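Putative alpha-L-fucosidase (Bacteroides thetaiotaomicron, PDB 3EYP) probably hydrolyses alpha-L-fucosyl linkages as a family 29 glycoside hydrolase, its TIM-barrel-type domain being followed by an F5/8 type C domain. Local coordinates at residues 7-11 and 246-250; 159-165 and 189-195; 337-343 and 356-361; 360-366 and 440-446. All coordinates share one frame; numbering follows the deposited sequence.

Contact 1 (7-11 and 246-250)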
loop_
_atom_site.group_PDB
_atom_site.type_symbol
_atom_site.label_atom_id
_atom_site.label_comp_id
_atom_site.label_asym_id
_atom_site.label_seq_id
_atom_site.Cartn_x
_atom_site.Cartn_y
_atom_site.Cartn_z
ATOM N N GLY A 7 0.080 -18.847 13.931
ATOM C CA GLY A 7 1.350 -18.136 13.733
ATOM C C GLY A 7 1.297 -16.699 14.136
ATOM O O GLY A 7 0.576 -16.338 15.059
ATOM N N LEU A 8 2.059 -15.861 13.433
ATOM C CA LEU A 8 2.067 -14.394 13.678
ATOM C C LEU A 8 0.840 -13.723 13.059
ATOM O O LEU A 8 0.359 -14.106 11.995
ATOM C CB LEU A 8 3.383 -13.774 13.111
ATOM C CG LEU A 8 4.680 -14.369 13.732
ATOM C CD1 LEU A 8 5.849 -13.547 13.233
ATOM C CD2 LEU A 8 4.631 -14.460 15.283
ATOM N N VAL A 9 0.321 -12.731 13.740
ATOM C CA VAL A 9 -0.910 -12.054 13.342
ATOM C C VAL A 9 -0.758 -10.509 13.311
ATOM O O VAL A 9 0.117 -9.922 13.971
ATOM C CB VAL A 9 -2.094 -12.460 14.308
ATOM C CG1 VAL A 9 -2.248 -14.013 14.366
ATOM C CG2 VAL A 9 -1.854 -11.894 15.680
ATOM N N PRO A 10 -1.589 -9.838 12.536
ATOM C CA PRO A 10 -1.482 -8.400 12.427
ATOM C C PRO A 10 -2.007 -7.663 13.640
ATOM O O PRO A 10 -2.913 -8.135 14.339
ATOM C CB PRO A 10 -2.366 -8.086 11.234
ATOM C CG PRO A 10 -3.418 -9.164 11.288
ATOM C CD PRO A 10 -2.625 -10.384 11.645
ATOM N N SER A 11 -1.453 -6.486 13.831
ATOM C CA SER A 11 -1.934 -5.537 14.854
ATOM C C SER A 11 -3.141 -4.756 14.370
ATOM O O SER A 11 -3.534 -4.807 13.214
ATOM C CB SER A 11 -0.853 -4.554 15.231
ATOM O OG SER A 11 -0.553 -3.707 14.146
ATOM N N GLY A 246 8.947 -16.373 8.518
ATOM C CA GLY A 246 9.473 -15.060 9.046
ATOM C C GLY A 246 9.186 -14.811 10.501
ATOM O O GLY A 246 8.125 -15.151 11.031
ATOM N N ASP A 247 10.148 -14.182 11.146
ATOM C CA ASP A 247 10.106 -13.901 12.586
ATOM C C ASP A 247 9.283 -12.695 13.023
ATOM O O ASP A 247 9.070 -12.500 14.216
ATOM C CB ASP A 247 11.486 -13.838 13.255
ATOM C CG ASP A 247 12.342 -12.646 12.809
ATOM O OD1 ASP A 247 11.800 -11.642 12.330
ATOM O OD2 ASP A 247 13.587 -12.735 12.972
ATOM N N ALA A 248 8.781 -11.961 12.043
ATOM C CA ALA A 248 8.023 -10.741 12.249
ATOM C C ALA A 248 6.895 -10.566 11.296
ATOM O O ALA A 248 6.989 -10.872 10.105
ATOM C CB ALA A 248 8.980 -9.488 12.204
ATOM N N TYR A 249 5.831 -9.953 11.782
ATOM C CA TYR A 249 4.642 -9.645 10.942
ATOM C C TYR A 249 4.744 -8.174 10.597
ATOM O O TYR A 249 4.533 -7.301 11.436
ATOM C CB TYR A 249 3.353 -9.961 11.663
ATOM C CG TYR A 249 2.142 -10.037 10.755
ATOM C CD1 TYR A 249 1.565 -11.262 10.431
ATOM C CD2 TYR A 249 1.558 -8.877 10.239
ATOM C CE1 TYR A 249 0.455 -11.327 9.575
ATOM C CE2 TYR A 249 0.461 -8.941 9.402
ATOM C CZ TYR A 249 -0.089 -10.152 9.066
ATOM O OH TYR A 249 -1.214 -10.200 8.215
ATOM N N ILE A 250 5.235 -7.949 9.401
ATOM C CA ILE A 250 5.493 -6.582 8.866
ATOM C C ILE A 250 5.196 -6.632 7.395
ATOM O O ILE A 250 6.096 -6.929 6.567
ATOM C CB ILE A 250 6.951 -6.126 9.074
ATOM C CG1 ILE A 250 7.435 -6.361 10.497
ATOM C CG2 ILE A 250 7.086 -4.633 8.766
ATOM C CD1 ILE A 250 8.951 -6.349 10.683
#

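Contact 2 (159-165 and 189-195)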
loop_
_atom_site.group_PDB
_atom_site.type_symbol
_atom_site.label_atom_id
_atom_site.label_comp_id
_atom_site.label_asym_id
_atom_site.label_seq_id
_atom_site.Cartn_x
_atom_site.Cartn_y
_atom_site.Cartn_z
ATOM N N LYS A 159 -4.627 14.443 13.210
ATOM C CA LYS A 159 -4.361 12.979 13.394
ATOM C C LYS A 159 -3.531 12.530 12.220
ATOM O O LYS A 159 -3.829 12.872 11.071
ATOM C CB LYS A 159 -5.643 12.121 13.411
ATOM C CG LYS A 159 -5.325 10.652 13.754
ATOM C CD LYS A 159 -6.560 9.812 14.081
ATOM C CE LYS A 159 -6.142 8.515 14.699
ATOM N NZ LYS A 159 -7.268 7.730 15.160
ATOM N N ILE A 160 -2.478 11.800 12.524
ATOM C CA ILE A 160 -1.530 11.332 11.513
ATOM C C ILE A 160 -1.603 9.786 11.471
ATOM O O ILE A 160 -1.433 9.110 12.504
ATOM C CB ILE A 160 -0.092 11.825 11.823
ATOM C CG1 ILE A 160 0.046 13.364 11.962
ATOM C CG2 ILE A 160 0.974 11.279 10.733
ATOM C CD1 ILE A 160 -0.207 14.178 10.746
ATOM N N TRP A 161 -1.860 9.247 10.266
ATOM C CA TRP A 161 -2.111 7.802 10.098
ATOM C C TRP A 161 -0.958 7.000 9.479
ATOM O O TRP A 161 -0.962 5.767 9.489
ATOM C CB TRP A 161 -3.367 7.572 9.262
ATOM C CG TRP A 161 -4.628 8.079 9.822
ATOM C CD1 TRP A 161 -5.149 9.336 9.667
ATOM C CD2 TRP A 161 -5.602 7.307 10.509
ATOM N NE1 TRP A 161 -6.385 9.396 10.264
ATOM C CE2 TRP A 161 -6.683 8.158 10.790
ATOM C CE3 TRP A 161 -5.664 5.967 10.925
ATOM C CZ2 TRP A 161 -7.807 7.718 11.477
ATOM C CZ3 TRP A 161 -6.785 5.537 11.619
ATOM C CH2 TRP A 161 -7.836 6.408 11.890
ATOM N N GLU A 162 0.015 7.712 8.954
ATOM C CA GLU A 162 1.288 7.091 8.508
ATOM C C GLU A 162 2.441 8.042 8.597
ATOM O O GLU A 162 2.321 9.216 8.250
ATOM C CB GLU A 162 1.194 6.570 7.080
ATOM C CG GLU A 162 2.343 5.658 6.673
ATOM C CD GLU A 162 1.937 4.523 5.736
ATOM O OE1 GLU A 162 0.723 4.178 5.715
ATOM O OE2 GLU A 162 2.847 4.025 4.989
ATOM N N THR A 163 3.560 7.511 9.093
ATOM C CA THR A 163 4.869 8.217 9.047
ATOM C C THR A 163 5.789 7.350 8.234
ATOM O O THR A 163 5.870 6.150 8.451
ATOM C CB THR A 163 5.450 8.448 10.467
ATOM O OG1 THR A 163 4.650 9.399 11.164
ATOM C CG2 THR A 163 6.845 8.987 10.445
ATOM N N TRP A 164 6.441 7.963 7.258
ATOM C CA TRP A 164 7.263 7.237 6.271
ATOM C C TRP A 164 8.720 7.582 6.454
ATOM O O TRP A 164 9.113 8.766 6.359
ATOM C CB TRP A 164 6.855 7.610 4.880
ATOM C CG TRP A 164 6.658 6.525 3.902
ATOM C CD1 TRP A 164 5.569 5.731 3.770
ATOM C CD2 TRP A 164 7.552 6.152 2.859
ATOM N NE1 TRP A 164 5.747 4.844 2.741
ATOM C CE2 TRP A 164 6.943 5.104 2.140
ATOM C CE3 TRP A 164 8.820 6.595 2.468
ATOM C CZ2 TRP A 164 7.549 4.499 1.029
ATOM C CZ3 TRP A 164 9.418 5.983 1.374
ATOM C CH2 TRP A 164 8.759 4.963 0.665
ATOM N N TRP A 165 9.525 6.531 6.636
ATOM C CA TRP A 165 10.986 6.690 6.780
ATOM C C TRP A 165 11.689 6.042 5.604
ATOM O O TRP A 165 11.853 4.821 5.567
ATOM C CB TRP A 165 11.516 6.104 8.083
ATOM C CG TRP A 165 11.127 6.874 9.323
ATOM C CD1 TRP A 165 10.854 8.192 9.390
ATOM C CD2 TRP A 165 10.981 6.365 10.658
ATOM N NE1 TRP A 165 10.552 8.555 10.657
ATOM C CE2 TRP A 165 10.584 7.448 11.470
ATOM C CE3 TRP A 165 11.142 5.108 11.245
ATOM C CZ2 TRP A 165 10.380 7.327 12.850
ATOM C CZ3 TRP A 165 10.903 4.968 12.607
ATOM C CH2 TRP A 165 10.565 6.083 13.411
ATOM N N GLN A 189 0.766 9.851 18.436
ATOM C CA GLN A 189 -0.093 9.340 17.346
ATOM C C GLN A 189 -0.251 7.809 17.410
ATOM O O GLN A 189 0.320 7.060 16.589
ATOM C CB GLN A 189 0.525 9.740 16.004
ATOM C CG GLN A 189 0.586 11.279 15.762
ATOM C CD GLN A 189 -0.782 11.910 15.587
ATOM O OE1 GLN A 189 -1.778 11.205 15.346
ATOM N NE2 GLN A 189 -0.842 13.268 15.621
ATOM N N PRO A 190 -1.030 7.320 18.371
ATOM C CA PRO A 190 -0.973 5.880 18.580
ATOM C C PRO A 190 -1.511 5.043 17.394
ATOM O O PRO A 190 -1.219 3.870 17.281
ATOM C CB PRO A 190 -1.764 5.667 19.882
ATOM C CG PRO A 190 -2.387 6.975 20.230
ATOM C CD PRO A 190 -1.782 8.046 19.409
ATOM N N ASP A 191 -2.241 5.656 16.487
ATOM C CA ASP A 191 -2.789 4.904 15.357
ATOM C C ASP A 191 -1.893 5.028 14.115
ATOM O O ASP A 191 -2.205 4.520 13.029
ATOM C CB ASP A 191 -4.195 5.370 15.021
ATOM C CG ASP A 191 -5.252 4.814 15.990
ATOM O OD1 ASP A 191 -4.919 4.025 16.904
ATOM O OD2 ASP A 191 -6.427 5.175 15.808
ATOM N N CYS A 192 -0.763 5.680 14.309
ATOM C CA CYS A 192 0.136 5.968 13.188
ATOM C C CYS A 192 0.988 4.755 12.816
ATOM O O CYS A 192 1.773 4.235 13.580
ATOM C CB CYS A 192 1.037 7.171 13.455
ATOM S SG CYS A 192 1.991 7.665 11.936
ATOM N N VAL A 193 0.826 4.360 11.582
ATOM C CA VAL A 193 1.576 3.241 10.966
ATOM C C VAL A 193 2.911 3.768 10.509
ATOM O O VAL A 193 3.017 4.809 9.841
ATOM C CB VAL A 193 0.840 2.704 9.712
ATOM C CG1 VAL A 193 1.690 1.755 8.968
ATOM C CG2 VAL A 193 -0.484 2.057 10.043
ATOM N N ILE A 194 3.950 3.053 10.893
ATOM C CA ILE A 194 5.311 3.385 10.481
ATOM C C ILE A 194 5.860 2.510 9.347
ATOM O O ILE A 194 5.945 1.283 9.488
ATOM C CB ILE A 194 6.255 3.348 11.651
ATOM C CG1 ILE A 194 5.861 4.402 12.696
ATOM C CG2 ILE A 194 7.711 3.520 11.161
ATOM C CD1 ILE A 194 6.639 4.195 14.038
ATOM N N PHE A 195 6.160 3.164 8.225
ATOM C CA PHE A 195 6.901 2.510 7.096
ATOM C C PHE A 195 8.349 2.679 7.484
ATOM O O PHE A 195 8.870 3.800 7.530
ATOM C CB PHE A 195 6.623 3.151 5.736
ATOM C CG PHE A 195 7.440 2.588 4.619
ATOM C CD1 PHE A 195 6.945 1.550 3.811
ATOM C CD2 PHE A 195 8.692 3.100 4.340
ATOM C CE1 PHE A 195 7.703 1.013 2.758
ATOM C CE2 PHE A 195 9.464 2.582 3.250
ATOM C CZ PHE A 195 8.966 1.541 2.481
#

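Contact 3 (337-343 and 356-361). With GOL (glycerol), chain E.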
loop_
_atom_site.group_PDB
_atom_site.type_symbol
_atom_site.label_atom_id
_atom_site.label_comp_id
_atom_site.label_asym_id
_atom_site.label_seq_id
_atom_site.Cartn_x
_atom_site.Cartn_y
_atom_site.Cartn_z
ATOM N N ASN A 337 -14.843 -30.597 4.410
ATOM C CA ASN A 337 -14.225 -29.938 5.555
ATOM C C ASN A 337 -14.906 -28.645 5.968
ATOM O O ASN A 337 -14.298 -27.574 5.955
ATOM C CB ASN A 337 -12.739 -29.687 5.275
ATOM C CG ASN A 337 -11.977 -29.270 6.524
ATOM O OD1 ASN A 337 -12.461 -29.519 7.644
ATOM N ND2 ASN A 337 -10.801 -28.584 6.349
ATOM N N VAL A 338 -16.173 -28.738 6.343
ATOM C CA VAL A 338 -16.933 -27.568 6.763
ATOM C C VAL A 338 -17.023 -27.562 8.264
ATOM O O VAL A 338 -17.464 -28.526 8.899
ATOM C CB VAL A 338 -18.331 -27.550 6.190
ATOM C CG1 VAL A 338 -19.079 -26.293 6.665
ATOM C CG2 VAL A 338 -18.284 -27.614 4.676
ATOM N N ARG A 339 -16.589 -26.471 8.862
ATOM C CA ARG A 339 -16.566 -26.407 10.318
ATOM C C ARG A 339 -17.984 -26.460 10.953
ATOM O O ARG A 339 -18.189 -27.023 12.025
ATOM C CB ARG A 339 -15.855 -25.169 10.792
ATOM C CG ARG A 339 -15.687 -25.128 12.258
ATOM C CD ARG A 339 -14.761 -24.009 12.563
ATOM N NE ARG A 339 -14.202 -24.026 13.909
ATOM C CZ ARG A 339 -12.986 -24.464 14.228
ATOM N NH1 ARG A 339 -12.184 -24.946 13.307
ATOM N NH2 ARG A 339 -12.577 -24.395 15.484
ATOM N N GLY A 340 -18.926 -25.816 10.296
ATOM C CA GLY A 340 -20.240 -25.562 10.869
ATOM C C GLY A 340 -21.072 -24.642 10.032
ATOM O O GLY A 340 -20.578 -24.005 9.104
ATOM N N ALA A 341 -22.360 -24.577 10.347
ATOM C CA ALA A 341 -23.277 -23.751 9.550
ATOM C C ALA A 341 -22.874 -22.277 9.612
ATOM O O ALA A 341 -22.948 -21.542 8.633
ATOM C CB ALA A 341 -24.748 -23.971 10.000
ATOM N N LYS A 342 -22.377 -21.885 10.767
ATOM C CA LYS A 342 -21.858 -20.527 10.970
ATOM C C LYS A 342 -20.734 -20.192 9.979
ATOM O O LYS A 342 -20.457 -19.018 9.676
ATOM C CB LYS A 342 -21.262 -20.390 12.362
ATOM C CG LYS A 342 -21.251 -19.014 12.857
ATOM C CD LYS A 342 -21.318 -18.990 14.360
ATOM C CE LYS A 342 -19.966 -18.715 14.988
ATOM N NZ LYS A 342 -19.761 -17.234 15.223
ATOM N N TYR A 343 -20.107 -21.263 9.515
ATOM C CA TYR A 343 -18.876 -21.228 8.697
ATOM C C TYR A 343 -19.021 -21.902 7.360
ATOM O O TYR A 343 -18.046 -22.349 6.765
ATOM C CB TYR A 343 -17.747 -21.929 9.442
ATOM C CG TYR A 343 -17.438 -21.378 10.834
ATOM C CD1 TYR A 343 -16.726 -20.195 10.996
ATOM C CD2 TYR A 343 -17.823 -22.085 11.992
ATOM C CE1 TYR A 343 -16.431 -19.696 12.262
ATOM C CE2 TYR A 343 -17.494 -21.611 13.267
ATOM C CZ TYR A 343 -16.822 -20.405 13.398
ATOM O OH TYR A 343 -16.529 -19.900 14.641
ATOM N N TYR A 356 -17.067 -15.807 7.219
ATOM C CA TYR A 356 -16.155 -16.637 6.436
ATOM C C TYR A 356 -16.463 -18.105 6.476
ATOM O O TYR A 356 -17.050 -18.595 7.425
ATOM C CB TYR A 356 -14.732 -16.396 6.934
ATOM C CG TYR A 356 -14.523 -16.528 8.406
ATOM C CD1 TYR A 356 -14.000 -17.694 8.933
ATOM C CD2 TYR A 356 -14.800 -15.490 9.271
ATOM C CE1 TYR A 356 -13.749 -17.829 10.248
ATOM C CE2 TYR A 356 -14.548 -15.626 10.631
ATOM C CZ TYR A 356 -14.038 -16.823 11.092
ATOM O OH TYR A 356 -13.777 -17.037 12.405
ATOM N N PHE A 357 -16.058 -18.781 5.401
ATOM C CA PHE A 357 -15.880 -20.237 5.386
ATOM C C PHE A 357 -14.715 -20.680 6.276
ATOM O O PHE A 357 -13.652 -20.059 6.287
ATOM C CB PHE A 357 -15.642 -20.747 3.967
ATOM C CG PHE A 357 -15.186 -22.177 3.918
ATOM C CD1 PHE A 357 -16.010 -23.199 4.401
ATOM C CD2 PHE A 357 -13.908 -22.499 3.463
ATOM C CE1 PHE A 357 -15.574 -24.492 4.383
ATOM C CE2 PHE A 357 -13.467 -23.765 3.459
ATOM C CZ PHE A 357 -14.291 -24.785 3.915
ATOM N N ALA A 358 -14.904 -21.782 7.001
ATOM C CA ALA A 358 -13.773 -22.404 7.713
ATOM C C ALA A 358 -13.910 -23.896 7.749
ATOM O O ALA A 358 -15.028 -24.440 7.690
ATOM C CB ALA A 358 -13.614 -21.877 9.153
ATOM N N GLY A 359 -12.750 -24.497 7.875
ATOM C CA GLY A 359 -12.547 -25.914 8.066
ATOM C C GLY A 359 -12.427 -26.307 9.515
ATOM O O GLY A 359 -12.527 -25.505 10.436
ATOM N N LYS A 360 -12.371 -27.617 9.694
ATOM C CA LYS A 360 -12.295 -28.212 11.018
ATOM C C LYS A 360 -10.857 -28.159 11.535
ATOM O O LYS A 360 -9.906 -28.250 10.760
ATOM C CB LYS A 360 -12.794 -29.681 10.966
ATOM C CG LYS A 360 -14.245 -29.805 10.579
ATOM C CD LYS A 360 -14.671 -31.274 10.466
ATOM C CE LYS A 360 -16.069 -31.375 9.918
ATOM N NZ LYS A 360 -16.370 -32.755 9.513
ATOM N N ASP A 361 -10.725 -28.040 12.853
ATOM C CA ASP A 361 -9.414 -28.000 13.505
ATOM C C ASP A 361 -8.564 -29.149 13.006
ATOM O O ASP A 361 -8.941 -30.350 13.071
ATOM C CB ASP A 361 -9.513 -28.088 15.037
ATOM C CG ASP A 361 -10.106 -26.852 15.692
ATOM O OD1 ASP A 361 -10.135 -25.765 15.082
ATOM O OD2 ASP A 361 -10.542 -26.967 16.876
HETATM C C1 GOL E . -17.961 -17.087 10.700
HETATM O O1 GOL E . -18.659 -16.886 9.502
HETATM C C2 GOL E . -18.117 -15.813 11.490
HETATM O O2 GOL E . -19.452 -15.407 11.300
HETATM C C3 GOL E . -17.910 -16.091 12.954
HETATM O O3 GOL E . -16.791 -15.369 13.396
HETATM O O HOH W 1 -17.325 -31.454 6.412
#

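Contact 4 (360-366 and 440-446)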
loop_
_atom_site.group_PDB
_atom_site.type_symbol
_atom_site.label_atom_id
_atom_site.label_comp_id
_atom_site.label_asym_id
_atom_site.label_seq_id
_atom_site.Cartn_x
_atom_site.Cartn_y
_atom_site.Cartn_z
ATOM N N LYS A 360 -12.371 -27.617 9.694
ATOM C CA LYS A 360 -12.295 -28.212 11.018
ATOM C C LYS A 360 -10.857 -28.159 11.535
ATOM O O LYS A 360 -9.906 -28.250 10.760
ATOM C CB LYS A 360 -12.794 -29.681 10.966
ATOM C CG LYS A 360 -14.245 -29.805 10.579
ATOM C CD LYS A 360 -14.671 -31.274 10.466
ATOM C CE LYS A 360 -16.069 -31.375 9.918
ATOM N NZ LYS A 360 -16.370 -32.755 9.513
ATOM N N ASP A 361 -10.725 -28.040 12.853
ATOM C CA ASP A 361 -9.414 -28.000 13.505
ATOM C C ASP A 361 -8.564 -29.149 13.006
ATOM O O ASP A 361 -8.941 -30.350 13.071
ATOM C CB ASP A 361 -9.513 -28.088 15.037
ATOM C CG ASP A 361 -10.106 -26.852 15.692
ATOM O OD1 ASP A 361 -10.135 -25.765 15.082
ATOM O OD2 ASP A 361 -10.542 -26.967 16.876
ATOM N N GLY A 362 -7.398 -28.768 12.506
ATOM C CA GLY A 362 -6.332 -29.707 12.128
ATOM C C GLY A 362 -6.428 -30.238 10.728
ATOM O O GLY A 362 -5.591 -30.992 10.269
ATOM N N GLU A 363 -7.524 -29.916 10.077
ATOM C CA GLU A 363 -7.666 -30.304 8.702
ATOM C C GLU A 363 -7.460 -29.074 7.792
ATOM O O GLU A 363 -8.292 -28.183 7.743
ATOM C CB GLU A 363 -9.055 -30.862 8.480
ATOM C CG GLU A 363 -9.237 -31.190 7.052
ATOM C CD GLU A 363 -8.294 -32.264 6.626
ATOM O OE1 GLU A 363 -7.387 -31.965 5.794
ATOM O OE2 GLU A 363 -8.448 -33.398 7.182
ATOM N N VAL A 364 -6.347 -29.098 7.062
ATOM C CA VAL A 364 -5.843 -27.950 6.301
ATOM C C VAL A 364 -6.327 -27.939 4.868
ATOM O O VAL A 364 -6.236 -26.919 4.183
ATOM C CB VAL A 364 -4.266 -27.886 6.336
ATOM C CG1 VAL A 364 -3.742 -27.843 7.765
ATOM C CG2 VAL A 364 -3.629 -29.021 5.543
ATOM N N LYS A 365 -6.866 -29.078 4.447
ATOM C CA LYS A 365 -7.398 -29.250 3.070
ATOM C C LYS A 365 -8.914 -29.107 3.002
ATOM O O LYS A 365 -9.642 -29.468 3.943
ATOM C CB LYS A 365 -6.986 -30.601 2.438
ATOM C CG LYS A 365 -5.490 -30.865 2.323
ATOM C CD LYS A 365 -5.202 -32.154 1.585
ATOM C CE LYS A 365 -3.829 -32.107 0.826
ATOM N NZ LYS A 365 -3.746 -31.570 -0.675
ATOM N N ALA A 366 -9.350 -28.518 1.887
ATOM C CA ALA A 366 -10.770 -28.466 1.482
ATOM C C ALA A 366 -10.980 -28.306 -0.000
ATOM O O ALA A 366 -10.204 -27.656 -0.725
ATOM C CB ALA A 366 -11.521 -27.396 2.221
ATOM N N GLN A 440 -5.337 -26.882 -0.846
ATOM C CA GLN A 440 -4.459 -28.057 -0.970
ATOM C C GLN A 440 -3.496 -28.298 0.155
ATOM O O GLN A 440 -3.108 -29.411 0.416
ATOM C CB GLN A 440 -3.704 -27.989 -2.295
ATOM C CG GLN A 440 -4.658 -28.190 -3.412
ATOM C CD GLN A 440 -4.145 -27.743 -4.744
ATOM O OE1 GLN A 440 -3.815 -26.569 -4.953
ATOM N NE2 GLN A 440 -4.146 -28.671 -5.691
ATOM N N ASP A 441 -3.131 -27.251 0.846
ATOM C CA ASP A 441 -2.170 -27.339 1.960
ATOM C C ASP A 441 -2.203 -26.065 2.765
ATOM O O ASP A 441 -2.651 -24.997 2.281
ATOM C CB ASP A 441 -0.753 -27.571 1.438
ATOM C CG ASP A 441 0.154 -28.235 2.455
ATOM O OD1 ASP A 441 -0.277 -28.650 3.551
ATOM O OD2 ASP A 441 1.350 -28.328 2.167
ATOM N N GLY A 442 -1.736 -26.209 4.001
ATOM C CA GLY A 442 -1.706 -25.115 4.971
ATOM C C GLY A 442 -1.086 -25.461 6.282
ATOM O O GLY A 442 -0.758 -26.594 6.520
ATOM N N LYS A 443 -0.915 -24.440 7.098
ATOM C CA LYS A 443 -0.438 -24.563 8.463
ATOM C C LYS A 443 -1.614 -24.755 9.431
ATOM O O LYS A 443 -1.435 -25.188 10.579
ATOM C CB LYS A 443 0.298 -23.313 8.892
ATOM C CG LYS A 443 1.547 -23.067 8.116
ATOM C CD LYS A 443 2.091 -21.688 8.434
ATOM C CE LYS A 443 2.659 -21.621 9.841
ATOM N NZ LYS A 443 2.810 -20.238 10.324
ATOM N N ALA A 444 -2.802 -24.416 8.941
ATOM C CA ALA A 444 -4.032 -24.618 9.713
ATOM C C ALA A 444 -5.277 -24.707 8.834
ATOM O O ALA A 444 -5.250 -24.465 7.644
ATOM C CB ALA A 444 -4.211 -23.546 10.800
ATOM N N CYS A 445 -6.373 -25.090 9.458
ATOM C CA CYS A 445 -7.627 -25.250 8.717
ATOM C C CYS A 445 -7.919 -23.908 8.053
ATOM O O CYS A 445 -7.618 -22.891 8.620
ATOM C CB CYS A 445 -8.791 -25.673 9.589
ATOM S SG CYS A 445 -9.195 -24.580 10.895
ATOM N N PRO A 446 -8.508 -23.912 6.872
ATOM C CA PRO A 446 -8.804 -22.653 6.142
ATOM C C PRO A 446 -9.788 -21.737 6.831
ATOM O O PRO A 446 -10.694 -22.168 7.541
ATOM C CB PRO A 446 -9.412 -23.129 4.833
ATOM C CG PRO A 446 -9.732 -24.570 5.010
ATOM C CD PRO A 446 -8.918 -25.110 6.126
HETATM O O HOH W 2 -6.249 -25.995 12.240
HETATM O O HOH W 3 -5.481 -24.117 4.815
#

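Contact 1 (7-11 and 246-250)
Pro10 lays its pyrrolidine ring over one face of the Tyr249 phenol in a CH-pi contact, and shares the meeting with Leu8. Pro10 CD stands 4.0 Å from the centroid of the Tyr249 ring, 28° off the ring normal, while Pro10 CB comes to 3.5 Å from Tyr249 CE2. The peptide leading into the proline joins in: Pro10 N lies above the middle of the ring and the carbonyl carbon of Val9 nearer its rim. Tyr249 reaches this place because its CG is turned anti to the backbone N (chi1 -164°), which sends the phenol along the incoming chain. With CG beside its own backbone N (chi1 -59°), Leu8 carries its CD1 methyl to the turn before the strand, 3.5 Å from Asp247 O and equally close to Ala248 N. No hydrogen bond joins the two segments directly; the meeting is van der Waals and CH-pi contact. Residues 248-249 pair antiparallel with strand 223-224 through a classic beta bulge in which Asp247 and Ala248 face Thr224. On the other segment Ser11 N-caps helix 12-20, whose Gln14 hydrogen-bonds to both Ser11 N and Tyr249 O, with Tyr18 packing on Tyr249.

Contact 2 (159-165 and 189-195)
Lys159 and Asp191 close the outer end of this contact with a salt bridge, Lys159 NZ standing 2.8 Å from Asp191 OD2 on the anti side and tilted out of the carboxylate plane. Both ends of the Gln189 amide are engaged: OE1 accepts from Ile160 N at 3.0 Å in a nearly straight bond (172°), from well above the carbonyl plane, and NE2 gives to the carbonyls of Met154 and Gly158. Backbone bonds follow: Val193 N to Trp161 O, Thr163 N to Val193 O at 2.9 Å, Phe195 N to Thr163 O, and Trp165 N to Phe195 O. These are neighbouring parallel strands of a beta-alpha-beta unit, linked through helix 175-188, as expected in the TIM barrel of family 29. On one face Phe195 CG lies anti to its backbone N (chi1 175°), setting the ring beside the Trp164 indole in an offset stack with its six-membered ring, centroids 3.9 Å apart and planes at 1°. Trp164 NE1, over the Phe195 ring, donates to Glu253 OE2. On that same face Arg20 answers Glu162 OE1 with a salt bridge and also gives to Trp161 O. On the opposite face Thr163 OG1 is buried without a partner, 3.3 Å from Cys192 SG.

Contact 3 (337-343 and 356-361)
Asp361 OD1 is gripped by both terminal nitrogens of Arg339, NH1 and NH2 each at 2.8 Å, approaching end-on from the same face of the carboxylate. The oxygen sits in the guanidinium plane, yet the two flat groups are turned 61° against each other. The extended arginine chain, CG anti to the backbone N (chi1 -174°), also brings NH1 to Gly359 O at 2.9 Å, in plane with both groups. Replacing Arg339 with a leucine would probably leave Asp361 OD1 without its countercharge and Gly359 O without this donor. Beside it Asn337 OD1 receives Lys360 N at 2.8 Å, from above the amide plane, while Asn337 ND2 gives to the carbonyls of Glu363 and Lys365. Arg339 N binds Ala358 O and Ala358 N binds Tyr343 O. Tyr343 and Tyr356 lie side by side with planes 51° apart, Tyr343 CE1 being 3.8 Å from Tyr356 CE1. A glycerol, probably from the crystallisation liquor, sets its C1 over one face of Tyr356, toward the rim, and its O1 accepts from Tyr356 N at 3.0 Å. Loop 337-343 thus flanks edge strand 357-358, which pairs antiparallel with strand 447-454 in the beta-sandwich expected of an F5/8 type C domain.

Contact 4 (360-366 and 440-446)
Val364 presses its two methyls against the bend 442-444, where strand 434-442 of the F5/8 type C beta-sandwich gives way to the link with strand 447-454. CG1, anti to the carbonyl carbon of its own residue (chi1 -56°), reaches 3.5 Å from Gly442 O and lies against the carbonyl carbon of Ala444. That leaves CG2 between the backbone N and the carbonyl carbon, 3.7 Å from Gly442 N. With an alanine here both methyls go, which is likely to open a gap against Gly442 O and the Ala444 carbonyl carbon. The tight packing continues at Cys445, whose CB lies 3.0 Å from Lys360 O and 3.2 Å from Glu363 O, both carbonyls of the type II turn 360-363. Pro446 follows, its CD facing Glu363 O and Val364 O. One water bridges the joint, donating to Val364 O and Ala444 O. The solvent side is looser: at the exposed turn a second water accepts from Gly362 N and Cys445 N. Lys365, also exposed, runs toward the end of the strand, but the modelled approach of its amine to Gln440 O is doubtful. Its backbone has a clearer hold within the loop: Lys365 N gives to Glu363 OE1 at 3.2 Å, on the carboxylate lone pair that points away from OE2.

The four contacts divide between two domains. Contacts 1 and 2 belong to the fucosidase domain, their centres about 18 Å apart: contact 2 joins adjacent strands of the parallel barrel sheet, while contact 1 lies at the surface and brings together residues 235 apart in sequence, enclosing contact 2 along the chain. Helix 12-20 reaches both. Contacts 3 and 4 follow in series within the F5/8 type C domain, with centres about 11 Å apart, sharing Lys360 and Asp361. Asn337 hydrogen-bonds from contact 3 into contact 4. Between domains, contact 1 meets contact 4 where Gly7 packs on Lys443, so the N-terminal segment runs alongside the C-terminal sandwich before entering the barrel.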